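Local coordinates for protein plantazolicin methyltransferase BamL (PDB 5DLY) that is a plantazolicin methyltransferase that probably transfers methyl groups from S-adenosylmethionine to the amino terminus of the desmethyl precursor, at residues Q17-H22 with K183-A188; I5-E8 with N12-Q15; T47-Y52 with R58-V63. All blocks are in the same frame, centred on the assembly; numbering follows the deposited sequence.

Interaction 1 (Q17-H22 with K183-A188). With 5D7 (prop-2-en-1-yl 2-[(1S)-1-amino-4-carbamimidamidobutyl]-1,3-thiazole-4-carboxylate), chain B; SAH (S-adenosyl-L-homocysteine), chain C.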
loop_
_atom_site.group_PDB
_atom_site.type_symbol
_atom_site.label_atom_id
_atom_site.label_comp_id
_atom_site.label_asym_id
_atom_site.label_seq_id
_atom_site.Cartn_x
_atom_site.Cartn_y
_atom_site.Cartn_z
ATOM N N GLN A 17 -11.543 -8.707 -5.731
ATOM C CA GLN A 17 -10.448 -9.096 -6.607
ATOM C C GLN A 17 -10.902 -9.421 -8.042
ATOM O O GLN A 17 -10.097 -9.332 -8.969
ATOM C CB GLN A 17 -9.622 -10.230 -5.963
ATOM C CG GLN A 17 -8.572 -10.888 -6.855
ATOM C CD GLN A 17 -7.497 -9.949 -7.364
ATOM O OE1 GLN A 17 -7.303 -8.834 -6.856
ATOM N NE2 GLN A 17 -6.788 -10.393 -8.395
ATOM N N THR A 18 -12.187 -9.740 -8.238
ATOM C CA THR A 18 -12.689 -9.917 -9.614
ATOM C C THR A 18 -12.469 -8.679 -10.492
ATOM O O THR A 18 -12.326 -8.795 -11.708
ATOM C CB THR A 18 -14.174 -10.350 -9.689
ATOM O OG1 THR A 18 -15.022 -9.314 -9.178
ATOM C CG2 THR A 18 -14.402 -11.648 -8.934
ATOM N N TRP A 19 -12.397 -7.500 -9.873
ATOM C CA TRP A 19 -12.158 -6.262 -10.610
ATOM C C TRP A 19 -10.728 -6.112 -11.158
ATOM O O TRP A 19 -10.436 -5.175 -11.894
ATOM C CB TRP A 19 -12.578 -5.057 -9.749
ATOM C CG TRP A 19 -14.056 -5.025 -9.548
ATOM C CD1 TRP A 19 -14.759 -5.602 -8.532
ATOM C CD2 TRP A 19 -15.022 -4.420 -10.418
ATOM N NE1 TRP A 19 -16.114 -5.377 -8.708
ATOM C CE2 TRP A 19 -16.295 -4.652 -9.855
ATOM C CE3 TRP A 19 -14.930 -3.684 -11.611
ATOM C CZ2 TRP A 19 -17.479 -4.181 -10.452
ATOM C CZ3 TRP A 19 -16.101 -3.221 -12.203
ATOM C CH2 TRP A 19 -17.359 -3.469 -11.617
ATOM N N PHE A 20 -9.856 -7.066 -10.818
ATOM C CA PHE A 20 -8.475 -7.061 -11.287
ATOM C C PHE A 20 -8.107 -8.312 -12.074
ATOM O O PHE A 20 -7.016 -8.385 -12.638
ATOM C CB PHE A 20 -7.517 -6.801 -10.117
ATOM C CG PHE A 20 -7.775 -5.487 -9.461
ATOM C CD1 PHE A 20 -7.244 -4.320 -10.003
ATOM C CD2 PHE A 20 -8.621 -5.399 -8.359
ATOM C CE1 PHE A 20 -7.519 -3.087 -9.438
ATOM C CE2 PHE A 20 -8.892 -4.165 -7.786
ATOM C CZ PHE A 20 -8.344 -3.012 -8.326
ATOM N N SER A 21 -9.038 -9.260 -12.148
ATOM C CA SER A 21 -8.793 -10.549 -12.807
ATOM C C SER A 21 -9.742 -10.839 -13.979
ATOM O O SER A 21 -9.553 -11.822 -14.703
ATOM C CB SER A 21 -8.853 -11.689 -11.782
ATOM O OG SER A 21 -10.144 -11.805 -11.209
ATOM N N HIS A 22 -10.758 -9.999 -14.152
ATOM C CA HIS A 22 -11.709 -10.136 -15.259
ATOM C C HIS A 22 -11.434 -9.073 -16.322
ATOM O O HIS A 22 -11.217 -7.908 -15.983
ATOM C CB HIS A 22 -13.148 -10.038 -14.749
ATOM C CG HIS A 22 -13.642 -11.291 -14.095
ATOM N ND1 HIS A 22 -13.267 -11.667 -12.823
ATOM C CD2 HIS A 22 -14.482 -12.257 -14.539
ATOM C CE1 HIS A 22 -13.852 -12.810 -12.512
ATOM N NE2 HIS A 22 -14.599 -13.187 -13.534
ATOM N N LYS A 183 -18.268 -0.039 -4.494
ATOM C CA LYS A 183 -19.040 -0.763 -3.480
ATOM C C LYS A 183 -18.344 -2.074 -3.111
ATOM O O LYS A 183 -18.165 -2.375 -1.925
ATOM C CB LYS A 183 -20.472 -1.047 -3.950
ATOM C CG LYS A 183 -21.423 0.137 -3.892
ATOM C CD LYS A 183 -22.832 -0.340 -4.214
ATOM C CE LYS A 183 -23.741 0.799 -4.633
ATOM N NZ LYS A 183 -24.937 0.261 -5.349
ATOM N N ASP A 184 -17.964 -2.856 -4.125
ATOM C CA ASP A 184 -17.226 -4.098 -3.894
ATOM C C ASP A 184 -15.883 -3.860 -3.189
ATOM O O ASP A 184 -15.512 -4.616 -2.286
ATOM C CB ASP A 184 -16.998 -4.857 -5.200
ATOM C CG ASP A 184 -18.232 -5.601 -5.683
ATOM O OD1 ASP A 184 -19.235 -5.703 -4.932
ATOM O OD2 ASP A 184 -18.176 -6.107 -6.815
ATOM N N GLN A 185 -15.172 -2.804 -3.582
ATOM C CA GLN A 185 -13.875 -2.504 -2.959
ATOM C C GLN A 185 -14.023 -2.155 -1.473
ATOM O O GLN A 185 -13.289 -2.681 -0.630
ATOM C CB GLN A 185 -13.116 -1.399 -3.706
ATOM C CG GLN A 185 -12.742 -1.713 -5.153
ATOM C CD GLN A 185 -12.156 -3.109 -5.333
ATOM O OE1 GLN A 185 -12.644 -3.915 -6.134
ATOM N NE2 GLN A 185 -11.117 -3.405 -4.577
ATOM N N TYR A 186 -14.955 -1.258 -1.150
ATOM C CA TYR A 186 -15.168 -0.876 0.247
ATOM C C TYR A 186 -15.704 -2.008 1.114
ATOM O O TYR A 186 -15.299 -2.133 2.264
ATOM C CB TYR A 186 -16.037 0.385 0.375
ATOM C CG TYR A 186 -15.279 1.655 0.059
ATOM C CD1 TYR A 186 -14.524 2.308 1.037
ATOM C CD2 TYR A 186 -15.303 2.197 -1.228
ATOM C CE1 TYR A 186 -13.824 3.473 0.740
ATOM C CE2 TYR A 186 -14.599 3.351 -1.537
ATOM C CZ TYR A 186 -13.861 3.983 -0.554
ATOM O OH TYR A 186 -13.174 5.129 -0.880
ATOM N N ARG A 187 -16.588 -2.841 0.556
ATOM C CA ARG A 187 -17.146 -3.979 1.293
ATOM C C ARG A 187 -16.058 -4.986 1.697
ATOM O O ARG A 187 -16.157 -5.631 2.743
ATOM C CB ARG A 187 -18.234 -4.679 0.464
ATOM C CG ARG A 187 -19.217 -5.506 1.289
ATOM C CD ARG A 187 -20.120 -6.402 0.439
ATOM N NE ARG A 187 -20.839 -5.673 -0.610
ATOM C CZ ARG A 187 -20.607 -5.808 -1.915
ATOM N NH1 ARG A 187 -19.686 -6.665 -2.345
ATOM N NH2 ARG A 187 -21.306 -5.095 -2.793
ATOM N N ALA A 188 -15.011 -5.092 0.878
ATOM C CA ALA A 188 -13.894 -5.996 1.158
ATOM C C ALA A 188 -12.901 -5.418 2.163
ATOM O O ALA A 188 -12.022 -6.130 2.649
ATOM C CB ALA A 188 -13.171 -6.353 -0.132
HETATM O O9 5D7 B . -7.695 4.626 -3.077
HETATM C C6 5D7 B . -8.808 4.465 -3.555
HETATM O O7 5D7 B . -9.824 5.481 -3.433
HETATM C C8 5D7 B . -9.623 6.657 -2.644
HETATM C C2 5D7 B . -9.156 3.235 -4.306
HETATM N N3 5D7 B . -8.219 2.316 -4.663
HETATM C C4 5D7 B . -8.686 1.262 -5.348
HETATM S S5 5D7 B . -10.395 1.454 -5.573
HETATM C C1 5D7 B . -10.464 2.956 -4.726
HETATM C CA 5D7 B . -7.983 0.086 -5.902
HETATM N N 5D7 B . -6.551 0.330 -5.777
HETATM C CB 5D7 B . -8.378 -1.213 -5.185
HETATM C CG 5D7 B . -8.483 -1.131 -3.658
HETATM C CD 5D7 B . -8.145 -2.489 -3.062
HETATM N NE 5D7 B . -8.379 -2.452 -1.624
HETATM C CZ 5D7 B . -9.510 -2.695 -0.959
HETATM N NH2 5D7 B . -9.531 -2.609 0.299
HETATM N NH1 5D7 B . -10.567 -3.038 -1.581
HETATM C C3 5D7 B . -10.893 7.467 -2.672
HETATM C C5 5D7 B . -10.860 8.785 -2.647
HETATM N N SAH C . -0.164 -1.094 -5.467
HETATM C CA SAH C . -1.030 -0.629 -6.599
HETATM C CB SAH C . -2.389 -1.317 -6.525
HETATM C CG SAH C . -2.863 -1.727 -7.922
HETATM S SD SAH C . -4.542 -2.299 -7.921
HETATM C C SAH C . -1.219 0.860 -6.522
HETATM O O SAH C . -0.566 1.544 -5.744
HETATM O OXT SAH C . -2.045 1.439 -7.228
HETATM C "C5'" SAH C . -4.448 -3.785 -6.965
HETATM C "C4'" SAH C . -3.399 -4.766 -7.475
HETATM O "O4'" SAH C . -3.243 -5.828 -6.523
HETATM C "C3'" SAH C . -3.806 -5.436 -8.787
HETATM O "O3'" SAH C . -2.799 -5.209 -9.791
HETATM C "C2'" SAH C . -3.963 -6.910 -8.432
HETATM O "O2'" SAH C . -3.610 -7.827 -9.472
HETATM C "C1'" SAH C . -3.018 -7.029 -7.248
HETATM N N9 SAH C . -3.251 -8.197 -6.368
HETATM C C8 SAH C . -4.432 -8.606 -5.856
HETATM N N7 SAH C . -4.267 -9.709 -5.094
HETATM C C5 SAH C . -2.957 -10.009 -5.106
HETATM C C6 SAH C . -2.124 -11.058 -4.503
HETATM N N6 SAH C . -2.702 -11.986 -3.717
HETATM N N1 SAH C . -0.789 -11.029 -4.754
HETATM C C2 SAH C . -0.241 -10.084 -5.546
HETATM N N3 SAH C . -0.946 -9.082 -6.134
HETATM C C4 SAH C . -2.291 -9.015 -5.952
#
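Trp19 and Asp184 make the one hydrogen bond between the two segments: indole NE1 lies 2.9 Å from Asp184 OD2, in an almost straight bond (N-H...O 173°). The oxygen sits at the indole edge, in the ring plane, and receives the bond on its anti lone pair. Aspartate suits this buried place because one carboxylate can serve several donors. Its OD2 also accepts from Gln15, while OD1 forms a salt bridge with Arg187, whose NH1 is 2.8 Å from it and comes from above the carboxylate plane. These partners fix the rotation of the carboxylate and probably stabilise its charge.

The axes of the short segments, 17-21 being an irregular, kinked helix, approach to 10.4 Å at 129°, beside the ligand pocket of a Rossmann-like methyltransferase.

Contact with the bound molecules is carried chiefly by Phe20. With CG beside the backbone N (chi1 -60°), its ring reaches both of them. Phe20 CE1 lies 3.4 Å from SAH SD, CZ lies 3.6 Å from 5D7 CB, and SAH C5' rests over one face, offset toward the rim. The Gln185 amide stands nearly perpendicular to the rings of both Trp19 and Phe20.

Gln185 O takes part in polar recognition of the substrate analogue, alongside Asp160, Ser189 and Leu131, accepting from 5D7 NH1 at 2.9 Å.

Interaction 2 (I5-E8 with N12-Q15)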
loop_
_atom_site.group_PDB
_atom_site.type_symbol
_atom_site.label_atom_id
_atom_site.label_comp_id
_atom_site.label_asym_id
_atom_site.label_seq_id
_atom_site.Cartn_x
_atom_site.Cartn_y
_atom_site.Cartn_z
ATOM N N ILE A 5 -12.779 -12.870 11.896
ATOM C CA ILE A 5 -13.230 -11.675 11.161
ATOM C C ILE A 5 -12.678 -11.720 9.733
ATOM O O ILE A 5 -13.406 -11.492 8.763
ATOM C CB ILE A 5 -12.787 -10.370 11.860
ATOM C CG1 ILE A 5 -13.678 -10.089 13.074
ATOM C CG2 ILE A 5 -12.835 -9.180 10.900
ATOM C CD1 ILE A 5 -13.049 -9.191 14.116
ATOM N N VAL A 6 -11.394 -12.039 9.617
ATOM C CA VAL A 6 -10.747 -12.169 8.309
ATOM C C VAL A 6 -11.348 -13.311 7.478
ATOM O O VAL A 6 -11.613 -13.136 6.291
ATOM C CB VAL A 6 -9.211 -12.293 8.454
ATOM C CG1 VAL A 6 -8.567 -12.819 7.177
ATOM C CG2 VAL A 6 -8.625 -10.945 8.836
ATOM N N ARG A 7 -11.587 -14.467 8.099
ATOM C CA ARG A 7 -12.175 -15.596 7.370
ATOM C C ARG A 7 -13.601 -15.314 6.905
ATOM O O ARG A 7 -13.993 -15.729 5.812
ATOM C CB ARG A 7 -12.139 -16.896 8.194
ATOM C CG ARG A 7 -10.750 -17.476 8.440
ATOM C CD ARG A 7 -10.202 -18.295 7.273
ATOM N NE ARG A 7 -9.869 -17.489 6.093
ATOM C CZ ARG A 7 -8.832 -16.655 6.000
ATOM N NH1 ARG A 7 -8.000 -16.483 7.021
ATOM N NH2 ARG A 7 -8.644 -15.972 4.880
ATOM N N GLU A 8 -14.359 -14.593 7.726
ATOM C CA GLU A 8 -15.767 -14.335 7.430
ATOM C C GLU A 8 -15.977 -13.258 6.376
ATOM O O GLU A 8 -17.047 -13.183 5.769
ATOM C CB GLU A 8 -16.547 -14.009 8.706
ATOM C CG GLU A 8 -16.870 -15.240 9.543
ATOM C CD GLU A 8 -17.653 -16.294 8.772
ATOM O OE1 GLU A 8 -17.061 -17.328 8.403
ATOM O OE2 GLU A 8 -18.854 -16.092 8.520
ATOM N N ASN A 12 -16.038 -11.469 0.458
ATOM C CA ASN A 12 -16.020 -10.078 0.015
ATOM C C ASN A 12 -14.721 -9.740 -0.707
ATOM O O ASN A 12 -14.734 -9.072 -1.737
ATOM C CB ASN A 12 -16.239 -9.124 1.189
ATOM C CG ASN A 12 -17.626 -9.247 1.794
ATOM O OD1 ASN A 12 -18.594 -9.589 1.108
ATOM N ND2 ASN A 12 -17.727 -8.962 3.084
ATOM N N ARG A 13 -13.608 -10.231 -0.170
ATOM C CA ARG A 13 -12.294 -9.964 -0.741
ATOM C C ARG A 13 -12.128 -10.663 -2.086
ATOM O O ARG A 13 -11.560 -10.088 -3.018
ATOM C CB ARG A 13 -11.180 -10.359 0.238
ATOM C CG ARG A 13 -11.153 -9.515 1.500
ATOM C CD ARG A 13 -9.837 -9.658 2.249
ATOM N NE ARG A 13 -9.613 -11.048 2.642
ATOM C CZ ARG A 13 -10.160 -11.621 3.709
ATOM N NH1 ARG A 13 -10.956 -10.925 4.522
ATOM N NH2 ARG A 13 -9.904 -12.892 3.968
ATOM N N ILE A 14 -12.658 -11.888 -2.199
ATOM C CA ILE A 14 -12.661 -12.600 -3.483
ATOM C C ILE A 14 -13.422 -11.798 -4.542
ATOM O O ILE A 14 -12.951 -11.659 -5.668
ATOM C CB ILE A 14 -13.254 -14.031 -3.382
ATOM C CG1 ILE A 14 -12.530 -14.869 -2.315
ATOM C CG2 ILE A 14 -13.262 -14.707 -4.754
ATOM C CD1 ILE A 14 -11.047 -15.068 -2.533
ATOM N N GLN A 15 -14.582 -11.264 -4.159
ATOM C CA GLN A 15 -15.401 -10.439 -5.044
ATOM C C GLN A 15 -14.691 -9.153 -5.466
ATOM O O GLN A 15 -14.732 -8.782 -6.638
ATOM C CB GLN A 15 -16.759 -10.131 -4.394
ATOM C CG GLN A 15 -17.665 -9.196 -5.193
ATOM C CD GLN A 15 -18.025 -9.728 -6.575
ATOM O OE1 GLN A 15 -18.017 -10.937 -6.813
ATOM N NE2 GLN A 15 -18.341 -8.821 -7.494
HETATM O O HOH W 1 -17.417 -12.270 2.992
#
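Arg13 points the end of its guanidinium at the backbone carbonyl of Val6, so that two nitrogens grip a single oxygen. NH1 and NH2 of Arg13 are each 2.9 Å from Val6 O, which lies close to the guanidinium plane. The two bonds differ at the acceptor: NH1 lies in the carbonyl plane, on a lone pair, whereas NH2 stands well above that plane. Arginine suits the task through its reach and its several N-H groups. The side chain extends as far as CD and then bends (chi3 -60°), and the group is held from further sides as well, because NE donates to Phe136 O and NH2 also to Lys137 O. With so many backbone oxygens around it, the buried charge is probably stabilised by these carbonyl dipoles.

Val6 crosses the arginine at about a right angle. Its CG1, set anti to the backbone N (chi1 164°), comes within 3.5 Å of Arg13 NH2, a compact branched side chain packing beside the group its own carbonyl binds.

Arg7 meets Arg13 with the guanidinium planes almost perpendicular, 86° apart. Arg7 NH2 approaches the edge of the other group, 3.5 Å from Arg13 NH2, a close pair of like charges without a hydrogen bond. Salt bridges from Arg7 to Glu3 and Glu10 should offset the repulsion.

A water bridges the two backbones, donating to Glu8 O at 2.9 Å and accepting from Asn12 N at 3.0 Å. The contact closes the tight bend between helices 2-8 and 10-21. Val6 packs on Pro139 and Ile140 and Arg13 on Pro139, which seats the bend against the start of helix 139-148, next to the 136-138 loop.

Interaction 3 (T47-Y52 with R58-V63); sequences TFLSFY and REPYSV
Tyr52 and Glu59 bring the two backbones nearest, with CA atoms 6.8 Å apart, near the C-terminal end of helix 23-56, before the chain turns back toward strand 62-66. Tyr52 does most of the packing. With CG anti to the backbone N (chi1 -163°), its ring lies flat against Pro60, and the two side chains slide past each other in opposite directions. Pro60 CB stands over the middle of the ring, 4.1 Å from the centroid of Tyr52 and 10° off its normal, a CH-pi contact. Proline suits this place, since its compact, rigid ring presents polarised C-H groups to the aromatic face. At the ring edge, in plane, Arg58 O lies 3.3 Å from Tyr52 CD1.

The Tyr52 hydroxyl sits over one face of the Arg58 guanidinium, Tyr52 OH 3.0 Å from Arg58 NH2, but the angle is too poor for a hydrogen bond; the hydroxyl bonds instead to Gln153 O. Tyr61 covers the opposite face of the same guanidinium, its CE1 above the centre. The guanidinium thus lies between the Tyr52 hydroxyl and the Tyr61 ring, and its rotation is fixed by Arg58 NH1, which donates to Glu59 O at 2.9 Å and forms a salt bridge with Asp125.

Deeper in, the contact is purely apolar. Leu49 CD2 touches Pro60 CG at 3.9 Å, the two side chains crossing at about a right angle, and Phe48 CZ approaches Val63 CG1 at 4.3 Å.

This helix-to-strand connection leads into the first strand of the Rossmann-like sheet. Strand 62-66 lies between 85-90 and 124-130, and helix 23-56 packs across the sheet: Phe48 meets Phe128 edge-to-face, and Phe51 stacks on Trp261 of strand 258-265.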
loop_
_atom_site.group_PDB
_atom_site.type_symbol
_atom_site.label_atom_id
_atom_site.label_comp_id
_atom_site.label_asym_id
_atom_site.label_seq_id
_atom_site.Cartn_x
_atom_site.Cartn_y
_atom_site.Cartn_z
ATOM N N THR A 47 6.225 9.476 1.876
ATOM C CA THR A 47 5.963 9.281 3.295
ATOM C C THR A 47 6.869 8.171 3.803
ATOM O O THR A 47 7.540 8.360 4.811
ATOM C CB THR A 47 4.480 8.980 3.576
ATOM O OG1 THR A 47 3.695 10.120 3.220
ATOM C CG2 THR A 47 4.235 8.672 5.057
ATOM N N PHE A 48 6.940 7.037 3.101
ATOM C CA PHE A 48 7.814 5.982 3.611
ATOM C C PHE A 48 9.298 6.317 3.488
ATOM O O PHE A 48 10.086 5.933 4.346
ATOM C CB PHE A 48 7.437 4.552 3.151
ATOM C CG PHE A 48 7.752 4.222 1.704
ATOM C CD1 PHE A 48 9.067 4.154 1.235
ATOM C CD2 PHE A 48 6.723 3.860 0.842
ATOM C CE1 PHE A 48 9.330 3.788 -0.085
ATOM C CE2 PHE A 48 6.980 3.487 -0.473
ATOM C CZ PHE A 48 8.285 3.461 -0.937
ATOM N N LEU A 49 9.669 7.060 2.444
ATOM C CA LEU A 49 11.059 7.512 2.306
ATOM C C LEU A 49 11.450 8.494 3.397
ATOM O O LEU A 49 12.557 8.413 3.947
ATOM C CB LEU A 49 11.306 8.094 0.921
ATOM C CG LEU A 49 11.214 7.079 -0.216
ATOM C CD1 LEU A 49 11.303 7.801 -1.545
ATOM C CD2 LEU A 49 12.287 6.004 -0.104
ATOM N N SER A 50 10.547 9.413 3.725
ATOM C CA SER A 50 10.823 10.366 4.791
ATOM C C SER A 50 10.918 9.654 6.134
ATOM O O SER A 50 11.801 9.960 6.933
ATOM C CB SER A 50 9.761 11.459 4.838
ATOM O OG SER A 50 10.009 12.331 5.932
ATOM N N PHE A 51 10.019 8.696 6.366
ATOM C CA PHE A 51 10.035 7.910 7.591
ATOM C C PHE A 51 11.362 7.179 7.742
ATOM O O PHE A 51 11.984 7.232 8.807
ATOM C CB PHE A 51 8.873 6.904 7.630
ATOM C CG PHE A 51 8.862 6.043 8.864
ATOM C CD1 PHE A 51 9.555 4.824 8.892
ATOM C CD2 PHE A 51 8.159 6.437 10.002
ATOM C CE1 PHE A 51 9.548 4.027 10.035
ATOM C CE2 PHE A 51 8.151 5.639 11.149
ATOM C CZ PHE A 51 8.847 4.438 11.161
ATOM N N TYR A 52 11.797 6.524 6.664
ATOM C CA TYR A 52 12.992 5.685 6.711
ATOM C C TYR A 52 14.245 6.500 7.055
ATOM O O TYR A 52 15.016 6.123 7.952
ATOM C CB TYR A 52 13.166 4.865 5.412
ATOM C CG TYR A 52 14.128 3.714 5.602
ATOM C CD1 TYR A 52 15.508 3.910 5.482
ATOM C CD2 TYR A 52 13.668 2.444 5.952
ATOM C CE1 TYR A 52 16.401 2.874 5.696
ATOM C CE2 TYR A 52 14.558 1.396 6.157
ATOM C CZ TYR A 52 15.919 1.623 6.036
ATOM O OH TYR A 52 16.808 0.592 6.253
ATOM N N ARG A 58 19.755 6.763 7.013
ATOM C CA ARG A 58 20.273 6.451 5.691
ATOM C C ARG A 58 19.089 6.207 4.765
ATOM O O ARG A 58 17.960 6.056 5.232
ATOM C CB ARG A 58 21.200 5.229 5.720
ATOM C CG ARG A 58 20.531 3.920 6.110
ATOM C CD ARG A 58 21.413 2.750 5.722
ATOM N NE ARG A 58 20.912 1.457 6.192
ATOM C CZ ARG A 58 19.986 0.724 5.572
ATOM N NH1 ARG A 58 19.421 1.140 4.444
ATOM N NH2 ARG A 58 19.632 -0.446 6.080
ATOM N N GLU A 59 19.355 6.186 3.465
ATOM C CA GLU A 59 18.353 5.806 2.487
ATOM C C GLU A 59 18.199 4.280 2.489
ATOM O O GLU A 59 19.146 3.555 2.808
ATOM C CB GLU A 59 18.734 6.329 1.100
ATOM C CG GLU A 59 18.623 7.848 0.976
ATOM C CD GLU A 59 19.146 8.388 -0.343
ATOM O OE1 GLU A 59 18.872 9.571 -0.644
ATOM O OE2 GLU A 59 19.824 7.641 -1.084
ATOM N N PRO A 60 17.000 3.781 2.151
ATOM C CA PRO A 60 16.845 2.331 2.069
ATOM C C PRO A 60 17.670 1.747 0.923
ATOM O O PRO A 60 17.912 2.435 -0.077
ATOM C CB PRO A 60 15.353 2.163 1.770
ATOM C CG PRO A 60 14.960 3.447 1.108
ATOM C CD PRO A 60 15.735 4.482 1.856
ATOM N N TYR A 61 18.094 0.488 1.070
ATOM C CA TYR A 61 18.839 -0.208 0.021
ATOM C C TYR A 61 17.903 -0.967 -0.914
ATOM O O TYR A 61 18.299 -1.369 -2.005
ATOM C CB TYR A 61 19.833 -1.218 0.605
ATOM C CG TYR A 61 20.985 -0.628 1.374
ATOM C CD1 TYR A 61 21.263 -1.052 2.666
ATOM C CD2 TYR A 61 21.807 0.345 0.806
ATOM C CE1 TYR A 61 22.326 -0.524 3.383
ATOM C CE2 TYR A 61 22.875 0.878 1.516
ATOM C CZ TYR A 61 23.118 0.444 2.804
ATOM O OH TYR A 61 24.172 0.965 3.516
ATOM N N SER A 62 16.671 -1.196 -0.461
ATOM C CA SER A 62 15.752 -2.086 -1.152
ATOM C C SER A 62 14.306 -1.721 -0.842
ATOM O O SER A 62 13.983 -1.367 0.298
ATOM C CB SER A 62 16.025 -3.546 -0.758
ATOM O OG SER A 62 15.994 -3.728 0.658
ATOM N N VAL A 63 13.459 -1.804 -1.864
ATOM C CA VAL A 63 12.008 -1.655 -1.729
ATOM C C VAL A 63 11.344 -2.823 -2.444
ATOM O O VAL A 63 11.651 -3.093 -3.601
ATOM C CB VAL A 63 11.488 -0.321 -2.313
ATOM C CG1 VAL A 63 9.967 -0.236 -2.225
ATOM C CG2 VAL A 63 12.104 0.861 -1.578
#

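Overall arrangement
Interactions 1 and 2 are neighbours, with centres 11 Å apart, and share helix 10-21. They touch directly through the bond they have in common, Gln15 NE2 of interaction 2 lying 2.8 Å from Asp184 OD2 of interaction 1. Interaction 1 lines the pocket where SAH and the substrate analogue 5D7 meet. Interaction 2 lies farther from the ligands, the Arg13 side chain about 7 Å from 5D7 and about 9 Å from SAH. Interaction 3 is on the opposite side of the chain's centre, its own centre 30 Å from that of interaction 1 and 32 Å from that of interaction 2. In sequence it is nested inside the long loop that interaction 1 closes.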